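Lipoprotein (Bacillus anthracis, PDB 4JG9) is of unknown function but, as a putative lipoprotein, is probably held at the outer face of the cell membrane by a lipid attached near its N terminus. Local coordinates at residues N40-F45 against S105-K110; I66-I71 against M91-D96; M99-L104 against S133-S138; S152-L157 against Q168-A173. One frame throughout, in Å; residues are numbered along the deposited sequence.

The chain is all beta, with two antiparallel sheets packed together. Interactions 1, 3 and 4 reach the sheet of strands 102-110, 131-136, 153-161 and 164-173, and interactions 1 and 3 share strand 102-110. Interaction 1 is a buried apolar contact between a loop and that strand, while interaction 3, more polar and partly exposed, pairs backbones at its other end and recruits a lysine and a water. Interaction 4, partly buried, is a regular hairpin joined to interaction 1 where V156 N meets L109 O. Interaction 2, nearer the surface, lies in the sheet of strands 66-69 and 88-94 and relies on side chains. F94 packs on I136 and M99, and W92 on I106, tying the sheets together.

Interaction 1: N40-F45 against S105-K110; sequences NAPSFF and SIIALK
The F45 ring takes an off-centre CH-pi contact from I107: CG2 sits 4.3 Å from the ring centroid, 30° off the normal. Farther round the same ring, F45 CZ meets CD1 of L109, which comes from the opposite direction, at 3.6 Å. The F44 ring carries CB of P42 over one face, offset toward the rim, while I107 CD1 and S105 OG approach it at a slant; CZ of F44 is 3.7 Å from S105 OG, a hydroxyl hydrogen-bonded to T131.

I107 is the hub. Its CD1 lies 3.5 Å from F45 CB and 3.8 Å from P42 CG, the proline ring and the isoleucine reaching toward each other. CG of F45 is anti to the backbone N (chi1 168°), which lays the ring along the strand from I107 to L109.

The loop is folded into a type I turn, closed by F45 N on P42 O at 3.0 Å, so P42 and F45 point at the strand and the F44 ring swings its far end in. Y160 also packs on F44, F45 and I107, and S126 of the second subunit touches F44. This is a type I turn in the loop before strand 60-63, packed by its apolar side chains on one face of the antiparallel sheet.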
loop_
_atom_site.group_PDB
_atom_site.type_symbol
_atom_site.label_atom_id
_atom_site.label_comp_id
_atom_site.label_asym_id
_atom_site.label_seq_id
_atom_site.Cartn_x
_atom_site.Cartn_y
_atom_site.Cartn_z
ATOM N N ASN A 40 -1.341 4.189 -6.202
ATOM C CA ASN A 40 -1.659 5.231 -5.233
ATOM C C ASN A 40 -0.553 5.346 -4.184
ATOM O O ASN A 40 0.172 4.388 -3.913
ATOM C CB ASN A 40 -2.983 4.933 -4.533
ATOM C CG ASN A 40 -4.181 5.314 -5.373
ATOM O OD1 ASN A 40 -4.185 6.377 -6.004
ATOM N ND2 ASN A 40 -5.205 4.451 -5.399
ATOM N N ALA A 41 -0.455 6.518 -3.576
ATOM C CA ALA A 41 0.508 6.759 -2.521
ATOM C C ALA A 41 -0.184 7.631 -1.478
ATOM O O ALA A 41 -1.228 8.218 -1.754
ATOM C CB ALA A 41 1.736 7.456 -3.082
ATOM N N PRO A 42 0.377 7.702 -0.267
ATOM C CA PRO A 42 -0.217 8.606 0.726
ATOM C C PRO A 42 -0.181 10.048 0.232
ATOM O O PRO A 42 0.725 10.423 -0.507
ATOM C CB PRO A 42 0.700 8.430 1.948
ATOM C CG PRO A 42 1.259 7.040 1.789
ATOM C CD PRO A 42 1.442 6.860 0.300
ATOM N N SER A 43 -1.155 10.855 0.635
ATOM C CA SER A 43 -1.216 12.233 0.152
ATOM C C SER A 43 -0.035 13.090 0.603
ATOM O O SER A 43 0.225 14.131 0.009
ATOM C CB SER A 43 -2.514 12.891 0.587
ATOM O OG SER A 43 -2.507 13.076 1.987
ATOM N N PHE A 44 0.657 12.673 1.661
ATOM C CA PHE A 44 1.811 13.435 2.149
ATOM C C PHE A 44 3.086 13.072 1.417
ATOM O O PHE A 44 4.140 13.653 1.675
ATOM C CB PHE A 44 1.993 13.325 3.676
ATOM C CG PHE A 44 2.020 11.911 4.197
ATOM C CD1 PHE A 44 3.210 11.189 4.238
ATOM C CD2 PHE A 44 0.851 11.305 4.659
ATOM C CE1 PHE A 44 3.242 9.870 4.738
ATOM C CE2 PHE A 44 0.865 10.002 5.157
ATOM C CZ PHE A 44 2.066 9.280 5.201
ATOM N N PHE A 45 2.998 12.158 0.466
ATOM C CA PHE A 45 4.171 11.808 -0.304
ATOM C C PHE A 45 4.223 12.562 -1.617
ATOM O O PHE A 45 3.267 12.571 -2.376
ATOM C CB PHE A 45 4.231 10.318 -0.602
ATOM C CG PHE A 45 5.265 9.964 -1.623
ATOM C CD1 PHE A 45 6.590 9.850 -1.269
ATOM C CD2 PHE A 45 4.917 9.776 -2.941
ATOM C CE1 PHE A 45 7.548 9.537 -2.206
ATOM C CE2 PHE A 45 5.869 9.465 -3.886
ATOM C CZ PHE A 45 7.186 9.344 -3.516
ATOM N N SER A 105 6.033 6.657 9.420
ATOM C CA SER A 105 5.816 6.138 8.070
ATOM C C SER A 105 7.122 5.978 7.298
ATOM O O SER A 105 8.042 6.798 7.402
ATOM C CB SER A 105 4.869 7.042 7.264
ATOM O OG SER A 105 3.648 7.291 7.938
ATOM N N ILE A 106 7.195 4.907 6.521
ATOM C CA ILE A 106 8.314 4.701 5.633
ATOM C C ILE A 106 7.799 4.425 4.233
ATOM O O ILE A 106 7.060 3.470 4.014
ATOM C CB ILE A 106 9.180 3.523 6.058
ATOM C CG1 ILE A 106 9.835 3.812 7.404
ATOM C CG2 ILE A 106 10.261 3.273 5.011
ATOM C CD1 ILE A 106 10.408 2.586 8.042
ATOM N N ILE A 107 8.196 5.268 3.288
ATOM C CA ILE A 107 7.809 5.117 1.895
ATOM C C ILE A 107 9.063 4.910 1.057
ATOM O O ILE A 107 9.910 5.800 0.985
ATOM C CB ILE A 107 7.097 6.371 1.396
ATOM C CG1 ILE A 107 5.862 6.661 2.264
ATOM C CG2 ILE A 107 6.735 6.232 -0.073
ATOM C CD1 ILE A 107 5.008 7.801 1.740
ATOM N N ALA A 108 9.164 3.757 0.402
ATOM C CA ALA A 108 10.383 3.372 -0.310
ATOM C C ALA A 108 10.242 3.488 -1.820
ATOM O O ALA A 108 9.150 3.286 -2.387
ATOM C CB ALA A 108 10.777 1.955 0.063
ATOM N N LEU A 109 11.338 3.848 -2.471
ATOM C CA LEU A 109 11.402 3.809 -3.931
ATOM C C LEU A 109 12.724 3.231 -4.377
ATOM O O LEU A 109 13.787 3.581 -3.852
ATOM C CB LEU A 109 11.231 5.198 -4.542
ATOM C CG LEU A 109 9.819 5.768 -4.401
ATOM C CD1 LEU A 109 9.775 6.818 -3.303
ATOM C CD2 LEU A 109 9.319 6.315 -5.734
ATOM N N LYS A 110 12.659 2.348 -5.360
ATOM C CA LYS A 110 13.862 1.788 -5.917
ATOM C C LYS A 110 14.533 2.835 -6.786
ATOM O O LYS A 110 13.888 3.776 -7.265
ATOM C CB LYS A 110 13.543 0.540 -6.746
ATOM C CG LYS A 110 14.758 -0.326 -7.008
ATOM C CD LYS A 110 14.396 -1.599 -7.716
ATOM C CE LYS A 110 15.649 -2.446 -7.858
ATOM N NZ LYS A 110 15.397 -3.716 -8.583
#

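Interaction 2: I66-I71 against M91-D96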
loop_
_atom_site.group_PDB
_atom_site.type_symbol
_atom_site.label_atom_id
_atom_site.label_comp_id
_atom_site.label_asym_id
_atom_site.label_seq_id
_atom_site.Cartn_x
_atom_site.Cartn_y
_atom_site.Cartn_z
ATOM N N ILE A 66 28.051 -0.356 18.316
ATOM C CA ILE A 66 27.326 -1.177 17.356
ATOM C C ILE A 66 27.124 -0.457 16.041
ATOM O O ILE A 66 26.977 0.753 15.999
ATOM C CB ILE A 66 25.987 -1.692 17.900
ATOM C CG1 ILE A 66 25.061 -0.533 18.239
ATOM C CG2 ILE A 66 26.221 -2.580 19.106
ATOM C CD1 ILE A 66 23.608 -0.929 18.305
ATOM N N PRO A 67 27.159 -1.213 14.954
ATOM C CA PRO A 67 27.018 -0.646 13.611
ATOM C C PRO A 67 25.604 -0.187 13.273
ATOM O O PRO A 67 24.641 -0.885 13.544
ATOM C CB PRO A 67 27.455 -1.791 12.702
ATOM C CG PRO A 67 27.270 -3.016 13.510
ATOM C CD PRO A 67 27.538 -2.630 14.925
ATOM N N LEU A 68 25.506 0.988 12.669
ATOM C CA LEU A 68 24.230 1.590 12.330
ATOM C C LEU A 68 24.225 2.172 10.929
ATOM O O LEU A 68 25.253 2.595 10.427
ATOM C CB LEU A 68 23.908 2.704 13.321
ATOM C CG LEU A 68 22.864 2.465 14.401
ATOM C CD1 LEU A 68 22.974 1.084 15.006
ATOM C CD2 LEU A 68 22.961 3.533 15.469
ATOM N N LYS A 69 23.056 2.194 10.302
ATOM C CA LYS A 69 22.900 2.841 9.011
ATOM C C LYS A 69 21.798 3.880 9.046
ATOM O O LYS A 69 20.700 3.614 9.507
ATOM C CB LYS A 69 22.638 1.831 7.903
ATOM C CG LYS A 69 23.901 1.321 7.253
ATOM C CD LYS A 69 23.627 0.733 5.888
ATOM C CE LYS A 69 24.857 0.026 5.352
ATOM N NZ LYS A 69 26.025 0.933 5.257
ATOM N N GLY A 70 22.094 5.068 8.549
ATOM C CA GLY A 70 21.113 6.130 8.512
ATOM C C GLY A 70 21.759 7.477 8.715
ATOM O O GLY A 70 22.886 7.696 8.302
ATOM N N ILE A 71 21.032 8.378 9.360
ATOM C CA ILE A 71 21.490 9.736 9.581
ATOM C C ILE A 71 21.941 9.880 11.021
ATOM O O ILE A 71 21.152 9.684 11.950
ATOM C CB ILE A 71 20.369 10.760 9.307
ATOM C CG1 ILE A 71 19.564 10.365 8.057
ATOM C CG2 ILE A 71 20.949 12.160 9.194
ATOM C CD1 ILE A 71 20.403 10.302 6.780
HETATM N N MSE A 91 16.126 -3.616 14.006
HETATM C CA MSE A 91 15.976 -2.640 15.056
HETATM C C MSE A 91 16.227 -1.219 14.541
HETATM O O MSE A 91 17.238 -0.941 13.883
HETATM C CB MSE A 91 16.867 -3.003 16.243
HETATM C CG MSE A 91 16.114 -3.821 17.315
HETATM SE SE MSE A 91 15.043 -2.598 18.410
HETATM C CE MSE A 91 16.384 -1.197 18.305
ATOM N N TRP A 92 15.277 -0.330 14.812
ATOM C CA TRP A 92 15.430 1.071 14.447
ATOM C C TRP A 92 15.762 1.897 15.680
ATOM O O TRP A 92 15.321 1.573 16.789
ATOM C CB TRP A 92 14.176 1.591 13.762
ATOM C CG TRP A 92 14.132 1.209 12.328
ATOM C CD1 TRP A 92 14.010 -0.057 11.820
ATOM C CD2 TRP A 92 14.206 2.089 11.202
ATOM N NE1 TRP A 92 14.016 -0.020 10.446
ATOM C CE2 TRP A 92 14.126 1.285 10.038
ATOM C CE3 TRP A 92 14.330 3.475 11.060
ATOM C CZ2 TRP A 92 14.165 1.822 8.749
ATOM C CZ3 TRP A 92 14.370 4.011 9.771
ATOM C CH2 TRP A 92 14.286 3.181 8.635
ATOM N N TYR A 93 16.549 2.954 15.482
ATOM C CA TYR A 93 17.033 3.771 16.588
ATOM C C TYR A 93 16.718 5.243 16.372
ATOM O O TYR A 93 17.040 5.810 15.312
ATOM C CB TYR A 93 18.548 3.592 16.749
ATOM C CG TYR A 93 18.976 2.185 17.088
ATOM C CD1 TYR A 93 19.186 1.243 16.088
ATOM C CD2 TYR A 93 19.193 1.799 18.406
ATOM C CE1 TYR A 93 19.593 -0.053 16.394
ATOM C CE2 TYR A 93 19.595 0.509 18.722
ATOM C CZ TYR A 93 19.798 -0.412 17.712
ATOM O OH TYR A 93 20.198 -1.697 18.013
ATOM N N PHE A 94 16.120 5.861 17.390
ATOM C CA PHE A 94 15.719 7.262 17.322
ATOM C C PHE A 94 16.692 8.122 18.098
ATOM O O PHE A 94 16.488 8.388 19.283
ATOM C CB PHE A 94 14.285 7.421 17.831
ATOM C CG PHE A 94 13.331 6.480 17.171
ATOM C CD1 PHE A 94 12.962 6.668 15.852
ATOM C CD2 PHE A 94 12.841 5.381 17.849
ATOM C CE1 PHE A 94 12.112 5.793 15.231
ATOM C CE2 PHE A 94 11.989 4.502 17.234
ATOM C CZ PHE A 94 11.623 4.707 15.922
ATOM N N LEU A 95 17.749 8.540 17.404
ATOM C CA LEU A 95 18.894 9.213 17.995
ATOM C C LEU A 95 18.584 10.652 18.342
ATOM O O LEU A 95 19.143 11.210 19.292
ATOM C CB LEU A 95 20.079 9.161 17.026
ATOM C CG LEU A 95 20.316 7.794 16.370
ATOM C CD1 LEU A 95 21.377 7.891 15.294
ATOM C CD2 LEU A 95 20.736 6.766 17.420
ATOM N N ASP A 96 17.691 11.249 17.566
ATOM C CA ASP A 96 17.307 12.638 17.767
ATOM C C ASP A 96 16.655 12.824 19.151
ATOM O O ASP A 96 15.600 12.237 19.443
ATOM C CB ASP A 96 16.362 13.052 16.643
ATOM C CG ASP A 96 16.017 14.524 16.663
ATOM O OD1 ASP A 96 16.339 15.224 17.649
ATOM O OD2 ASP A 96 15.405 14.985 15.674
#
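Strands 66-69 and 88-94 belong to one antiparallel sheet but are not neighbours in it: strand 75-78 runs between them, and L68 and Y93 reach across it, their CA atoms 8.6 Å apart. Side chains therefore carry most of the contact.

Y93 and L68 are its main partners. CD1 of L68 comes to 3.8 Å from Y93 CE1, the leucine crossing the tyrosine at about a right angle and meeting the ring at a slant. Farther out along the ring, CD1 of I66 lies 3.5 Å from Y93 OH and 3.9 Å from Y93 CZ. I66 reaches there by setting CG1 between its backbone N and carbonyl carbon (chi1 61°), with the rest of the branch extended. One face of the Y93 ring is overlaid by the selenomethionine methyl, M91 CE, 3.5 Å above the plane and offset toward the rim.

Beyond the strand, L95 continues the patch. Its CD2 faces CD2 of L68 more loosely, at 4.4 Å, and its CD1 rests 3.8 Å from the carbonyl oxygen I71 O, just past the corner the chain turns at G70. L68 also packs on A76 of the intervening strand and on F61 and Q63 of strand 60-63, and Q63 touches L95 too. The sheet, with its strands in sequence order, is an antiparallel beta meander, and here side chains of its second and fourth strands meet over the third.

Interaction 3: M99-L104 against S133-S138; sequences MPTGKL and SNTIDS
K103 sets CG beside its backbone N (chi1 -51°) and bends again at chi2 (-68°), folding the chain back along the edge of the antiparallel strand pair toward T135. The ammonium NZ then gives two hydrogen bonds, one to T135 OG1 at 2.8 Å and one to the carbonyl oxygen S133 O at 3.0 Å, bridging the corner at which the partner strand turns. Across the pair, I136 holds CG1 between its own nitrogen and carbonyl carbon (chi1 71°), and CD1 runs out to the selenomethionine methyl, M99 CE, at 3.7 Å. M99 crosses it at a slant. L104 CD1 lies on the same isoleucine methyl a little farther off, and F94 of the other sheet packs on both M99 and I136, making this the buried side.

The backbone link is short. G102 and I136 form an antiparallel hydrogen-bonded pair: G102 N donates to I136 O at 3.0 Å, and I136 N returns a bond to G102 O at 2.9 Å. G102 has a positive phi, a conformation natural to glycine. Outside the pair the methyls CG2 of T101 and T135 touch on the exposed side, while D137 turns its carboxylate to T139.

Past the end of the direct pairing, one water links the two chains. It donates to M99 O at 2.6 Å, accepts from S138 N at 3.0 Å, and is hydrogen-bonded to T101 OG1 at 2.9 Å.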
loop_
_atom_site.group_PDB
_atom_site.type_symbol
_atom_site.label_atom_id
_atom_site.label_comp_id
_atom_site.label_asym_id
_atom_site.label_seq_id
_atom_site.Cartn_x
_atom_site.Cartn_y
_atom_site.Cartn_z
HETATM N N MSE A 99 13.088 14.058 18.788
HETATM C CA MSE A 99 12.293 13.309 17.831
HETATM C C MSE A 99 10.842 13.712 17.956
HETATM O O MSE A 99 10.285 13.659 19.046
HETATM C CB MSE A 99 12.391 11.816 18.118
HETATM C CG MSE A 99 11.761 10.964 17.031
HETATM SE SE MSE A 99 12.983 10.748 15.544
HETATM C CE MSE A 99 11.666 10.212 14.274
ATOM N N PRO A 100 10.218 14.099 16.837
ATOM C CA PRO A 100 8.809 14.513 16.859
ATOM C C PRO A 100 7.906 13.362 17.277
ATOM O O PRO A 100 8.253 12.195 17.083
ATOM C CB PRO A 100 8.522 14.876 15.405
ATOM C CG PRO A 100 9.858 15.039 14.761
ATOM C CD PRO A 100 10.777 14.109 15.476
ATOM N N THR A 101 6.752 13.688 17.837
ATOM C CA THR A 101 5.776 12.677 18.216
ATOM C C THR A 101 4.875 12.323 17.028
ATOM O O THR A 101 4.496 13.209 16.257
ATOM C CB THR A 101 4.878 13.195 19.353
ATOM O OG1 THR A 101 5.683 13.590 20.461
ATOM C CG2 THR A 101 3.858 12.135 19.792
ATOM N N GLY A 102 4.530 11.044 16.878
ATOM C CA GLY A 102 3.563 10.631 15.869
ATOM C C GLY A 102 3.755 9.211 15.360
ATOM O O GLY A 102 4.733 8.549 15.700
ATOM N N LYS A 103 2.834 8.733 14.531
ATOM C CA LYS A 103 3.048 7.434 13.915
ATOM C C LYS A 103 4.199 7.581 12.918
ATOM O O LYS A 103 4.384 8.642 12.307
ATOM C CB LYS A 103 1.804 6.949 13.161
ATOM C CG LYS A 103 0.510 6.990 13.921
ATOM C CD LYS A 103 0.449 6.015 15.060
ATOM C CE LYS A 103 -1.001 5.940 15.546
ATOM N NZ LYS A 103 -1.062 5.480 16.952
ATOM N N LEU A 104 4.962 6.513 12.745
ATOM C CA LEU A 104 6.107 6.540 11.837
ATOM C C LEU A 104 5.745 5.930 10.495
ATOM O O LEU A 104 5.202 4.820 10.437
ATOM C CB LEU A 104 7.284 5.772 12.449
ATOM C CG LEU A 104 8.564 5.657 11.629
ATOM C CD1 LEU A 104 9.340 6.956 11.666
ATOM C CD2 LEU A 104 9.407 4.523 12.173
ATOM N N SER A 133 1.656 1.084 13.626
ATOM C CA SER A 133 0.399 1.285 14.347
ATOM C C SER A 133 0.664 2.055 15.615
ATOM O O SER A 133 -0.246 2.662 16.191
ATOM C CB SER A 133 -0.310 -0.025 14.688
ATOM O OG SER A 133 0.478 -0.832 15.533
ATOM N N ASN A 134 1.917 2.051 16.054
ATOM C CA ASN A 134 2.252 2.726 17.309
ATOM C C ASN A 134 2.781 4.137 17.097
ATOM O O ASN A 134 3.300 4.478 16.027
ATOM C CB ASN A 134 3.262 1.898 18.094
ATOM C CG ASN A 134 4.596 1.804 17.391
ATOM O OD1 ASN A 134 4.699 1.212 16.310
ATOM N ND2 ASN A 134 5.634 2.355 18.017
ATOM N N THR A 135 2.645 4.957 18.130
ATOM C CA THR A 135 3.089 6.340 18.095
ATOM C C THR A 135 4.448 6.414 18.755
ATOM O O THR A 135 4.622 5.880 19.852
ATOM C CB THR A 135 2.120 7.223 18.898
ATOM O OG1 THR A 135 0.791 7.077 18.386
ATOM C CG2 THR A 135 2.552 8.681 18.863
ATOM N N ILE A 136 5.420 7.045 18.102
ATOM C CA ILE A 136 6.735 7.218 18.718
ATOM C C ILE A 136 6.887 8.647 19.221
ATOM O O ILE A 136 6.091 9.518 18.866
ATOM C CB ILE A 136 7.891 6.908 17.737
ATOM C CG1 ILE A 136 7.996 8.002 16.679
ATOM C CG2 ILE A 136 7.721 5.534 17.090
ATOM C CD1 ILE A 136 9.178 7.862 15.775
ATOM N N ASP A 137 7.902 8.872 20.056
ATOM C CA ASP A 137 8.252 10.200 20.563
ATOM C C ASP A 137 9.731 10.221 20.963
ATOM O O ASP A 137 10.453 9.252 20.718
ATOM C CB ASP A 137 7.357 10.594 21.742
ATOM C CG ASP A 137 7.416 9.590 22.888
ATOM O OD1 ASP A 137 8.458 8.920 23.075
ATOM O OD2 ASP A 137 6.396 9.438 23.589
ATOM N N SER A 138 10.158 11.302 21.613
ATOM C CA SER A 138 11.548 11.480 22.047
ATOM C C SER A 138 12.033 10.445 23.068
ATOM O O SER A 138 13.233 10.304 23.287
ATOM C CB SER A 138 11.731 12.879 22.621
ATOM O OG SER A 138 10.810 13.087 23.679
HETATM O O HOH W 1 8.502 13.745 20.945
#

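Interaction 4: S152-L157 against Q168-A173; sequences SGLWVL and QFVITA
L157 and I171 meet at about a right angle, with L157 CD1 3.9 Å from I171 CG1, on the face of the strand pair that also bears W155, F169 and A173. W155 CG lies beside the backbone N, opposite the carbonyl carbon (chi1 -70°), with the indole toward the end of the partner strand, and W155 CD1 meets A173 CB at 4.1 Å. The indole NE1 is satisfied by S151 O, and Q38 of the second subunit packs on the same side chain. At the other end, L157 CD2 reaches F169 CZ at 4.3 Å, approaching the ring at a slant.

The second face is lined by L154, V156, V170 and T172. Here V156 and V170 sit opposite one another and cross obliquely, V156 CB to V170 CG2 being 4.1 Å, while L154 leans over so that its CD2 lies 3.4 Å from T172 OG1 and also touches V170 CG1.

Between the two faces, six backbone hydrogen bonds join G153 with A173, W155 with I171 and L157 with F169, two to each pair. They range from L157 N to F169 O at 2.7 Å to F169 N to L157 O at 3.2 Å. The strand axes run at 156° to each other, twisted but antiparallel. This is an antiparallel beta hairpin, with strand 153-161 on the inner side, where V156 bonds to L109 of strand 102-110, and strand 164-173 farther out.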
loop_
_atom_site.group_PDB
_atom_site.type_symbol
_atom_site.label_atom_id
_atom_site.label_comp_id
_atom_site.label_asym_id
_atom_site.label_seq_id
_atom_site.Cartn_x
_atom_site.Cartn_y
_atom_site.Cartn_z
ATOM N N SER A 152 16.380 -6.760 -5.511
ATOM C CA SER A 152 17.709 -6.332 -5.101
ATOM C C SER A 152 18.149 -5.069 -5.830
ATOM O O SER A 152 17.860 -4.890 -7.014
ATOM C CB SER A 152 18.727 -7.437 -5.353
ATOM O OG SER A 152 18.945 -7.610 -6.741
ATOM N N GLY A 153 18.879 -4.218 -5.115
ATOM C CA GLY A 153 19.367 -2.969 -5.662
ATOM C C GLY A 153 19.338 -1.890 -4.600
ATOM O O GLY A 153 19.135 -2.178 -3.423
ATOM N N LEU A 154 19.502 -0.640 -5.019
ATOM C CA LEU A 154 19.437 0.480 -4.092
ATOM C C LEU A 154 17.994 0.977 -3.960
ATOM O O LEU A 154 17.234 1.049 -4.943
ATOM C CB LEU A 154 20.357 1.612 -4.554
ATOM C CG LEU A 154 21.871 1.318 -4.613
ATOM C CD1 LEU A 154 22.646 2.454 -5.261
ATOM C CD2 LEU A 154 22.405 1.069 -3.219
ATOM N N TRP A 155 17.625 1.284 -2.721
ATOM C CA TRP A 155 16.309 1.782 -2.368
ATOM C C TRP A 155 16.494 2.993 -1.480
ATOM O O TRP A 155 17.333 2.976 -0.577
ATOM C CB TRP A 155 15.527 0.722 -1.588
ATOM C CG TRP A 155 15.116 -0.461 -2.416
ATOM C CD1 TRP A 155 15.883 -1.543 -2.735
ATOM C CD2 TRP A 155 13.834 -0.679 -3.031
ATOM N NE1 TRP A 155 15.158 -2.420 -3.516
ATOM C CE2 TRP A 155 13.901 -1.911 -3.710
ATOM C CE3 TRP A 155 12.642 0.052 -3.073
ATOM C CZ2 TRP A 155 12.817 -2.434 -4.420
ATOM C CZ3 TRP A 155 11.561 -0.465 -3.784
ATOM C CH2 TRP A 155 11.655 -1.692 -4.448
ATOM N N VAL A 156 15.721 4.044 -1.728
ATOM C CA VAL A 156 15.694 5.176 -0.818
ATOM C C VAL A 156 14.533 5.008 0.158
ATOM O O VAL A 156 13.425 4.612 -0.229
ATOM C CB VAL A 156 15.610 6.534 -1.550
ATOM C CG1 VAL A 156 14.319 6.638 -2.378
ATOM C CG2 VAL A 156 15.726 7.701 -0.545
ATOM N N LEU A 157 14.796 5.281 1.428
ATOM C CA LEU A 157 13.768 5.179 2.450
ATOM C C LEU A 157 13.338 6.570 2.908
ATOM O O LEU A 157 14.095 7.254 3.593
ATOM C CB LEU A 157 14.316 4.395 3.632
ATOM C CG LEU A 157 14.101 2.885 3.667
ATOM C CD1 LEU A 157 14.369 2.257 2.334
ATOM C CD2 LEU A 157 15.010 2.272 4.727
ATOM N N GLN A 168 15.514 11.009 5.027
ATOM C CA GLN A 168 15.594 9.929 4.057
ATOM C C GLN A 168 17.013 9.369 4.015
ATOM O O GLN A 168 17.967 10.074 4.331
ATOM C CB GLN A 168 15.192 10.441 2.673
ATOM C CG GLN A 168 16.245 11.308 1.998
ATOM C CD GLN A 168 15.736 12.002 0.742
ATOM O OE1 GLN A 168 16.417 12.862 0.188
ATOM N NE2 GLN A 168 14.521 11.665 0.313
ATOM N N PHE A 169 17.156 8.099 3.656
ATOM C CA PHE A 169 18.481 7.557 3.371
ATOM C C PHE A 169 18.405 6.323 2.481
ATOM O O PHE A 169 17.337 5.737 2.313
ATOM C CB PHE A 169 19.312 7.317 4.651
ATOM C CG PHE A 169 18.743 6.285 5.574
ATOM C CD1 PHE A 169 19.104 4.951 5.459
ATOM C CD2 PHE A 169 17.872 6.650 6.575
ATOM C CE1 PHE A 169 18.582 3.991 6.316
ATOM C CE2 PHE A 169 17.338 5.696 7.433
ATOM C CZ PHE A 169 17.696 4.366 7.302
ATOM N N VAL A 170 19.535 5.954 1.893
ATOM C CA VAL A 170 19.577 4.884 0.910
ATOM C C VAL A 170 20.172 3.608 1.490
ATOM O O VAL A 170 21.183 3.643 2.190
ATOM C CB VAL A 170 20.376 5.327 -0.341
ATOM C CG1 VAL A 170 20.610 4.168 -1.282
ATOM C CG2 VAL A 170 19.638 6.444 -1.059
ATOM N N ILE A 171 19.547 2.476 1.193
ATOM C CA ILE A 171 20.052 1.190 1.657
ATOM C C ILE A 171 20.230 0.271 0.467
ATOM O O ILE A 171 19.757 0.572 -0.630
ATOM C CB ILE A 171 19.101 0.543 2.696
ATOM C CG1 ILE A 171 17.710 0.342 2.095
ATOM C CG2 ILE A 171 18.977 1.423 3.934
ATOM C CD1 ILE A 171 17.307 -1.075 2.010
ATOM N N THR A 172 20.927 -0.839 0.680
ATOM C CA THR A 172 21.151 -1.821 -0.373
ATOM C C THR A 172 20.405 -3.102 -0.057
ATOM O O THR A 172 20.480 -3.612 1.058
ATOM C CB THR A 172 22.632 -2.178 -0.498
ATOM O OG1 THR A 172 23.395 -0.983 -0.690
ATOM C CG2 THR A 172 22.857 -3.124 -1.664
ATOM N N ALA A 173 19.685 -3.629 -1.032
ATOM C CA ALA A 173 19.093 -4.944 -0.876
ATOM C C ALA A 173 19.859 -5.915 -1.750
ATOM O O ALA A 173 20.121 -5.645 -2.928
ATOM C CB ALA A 173 17.606 -4.933 -1.255
#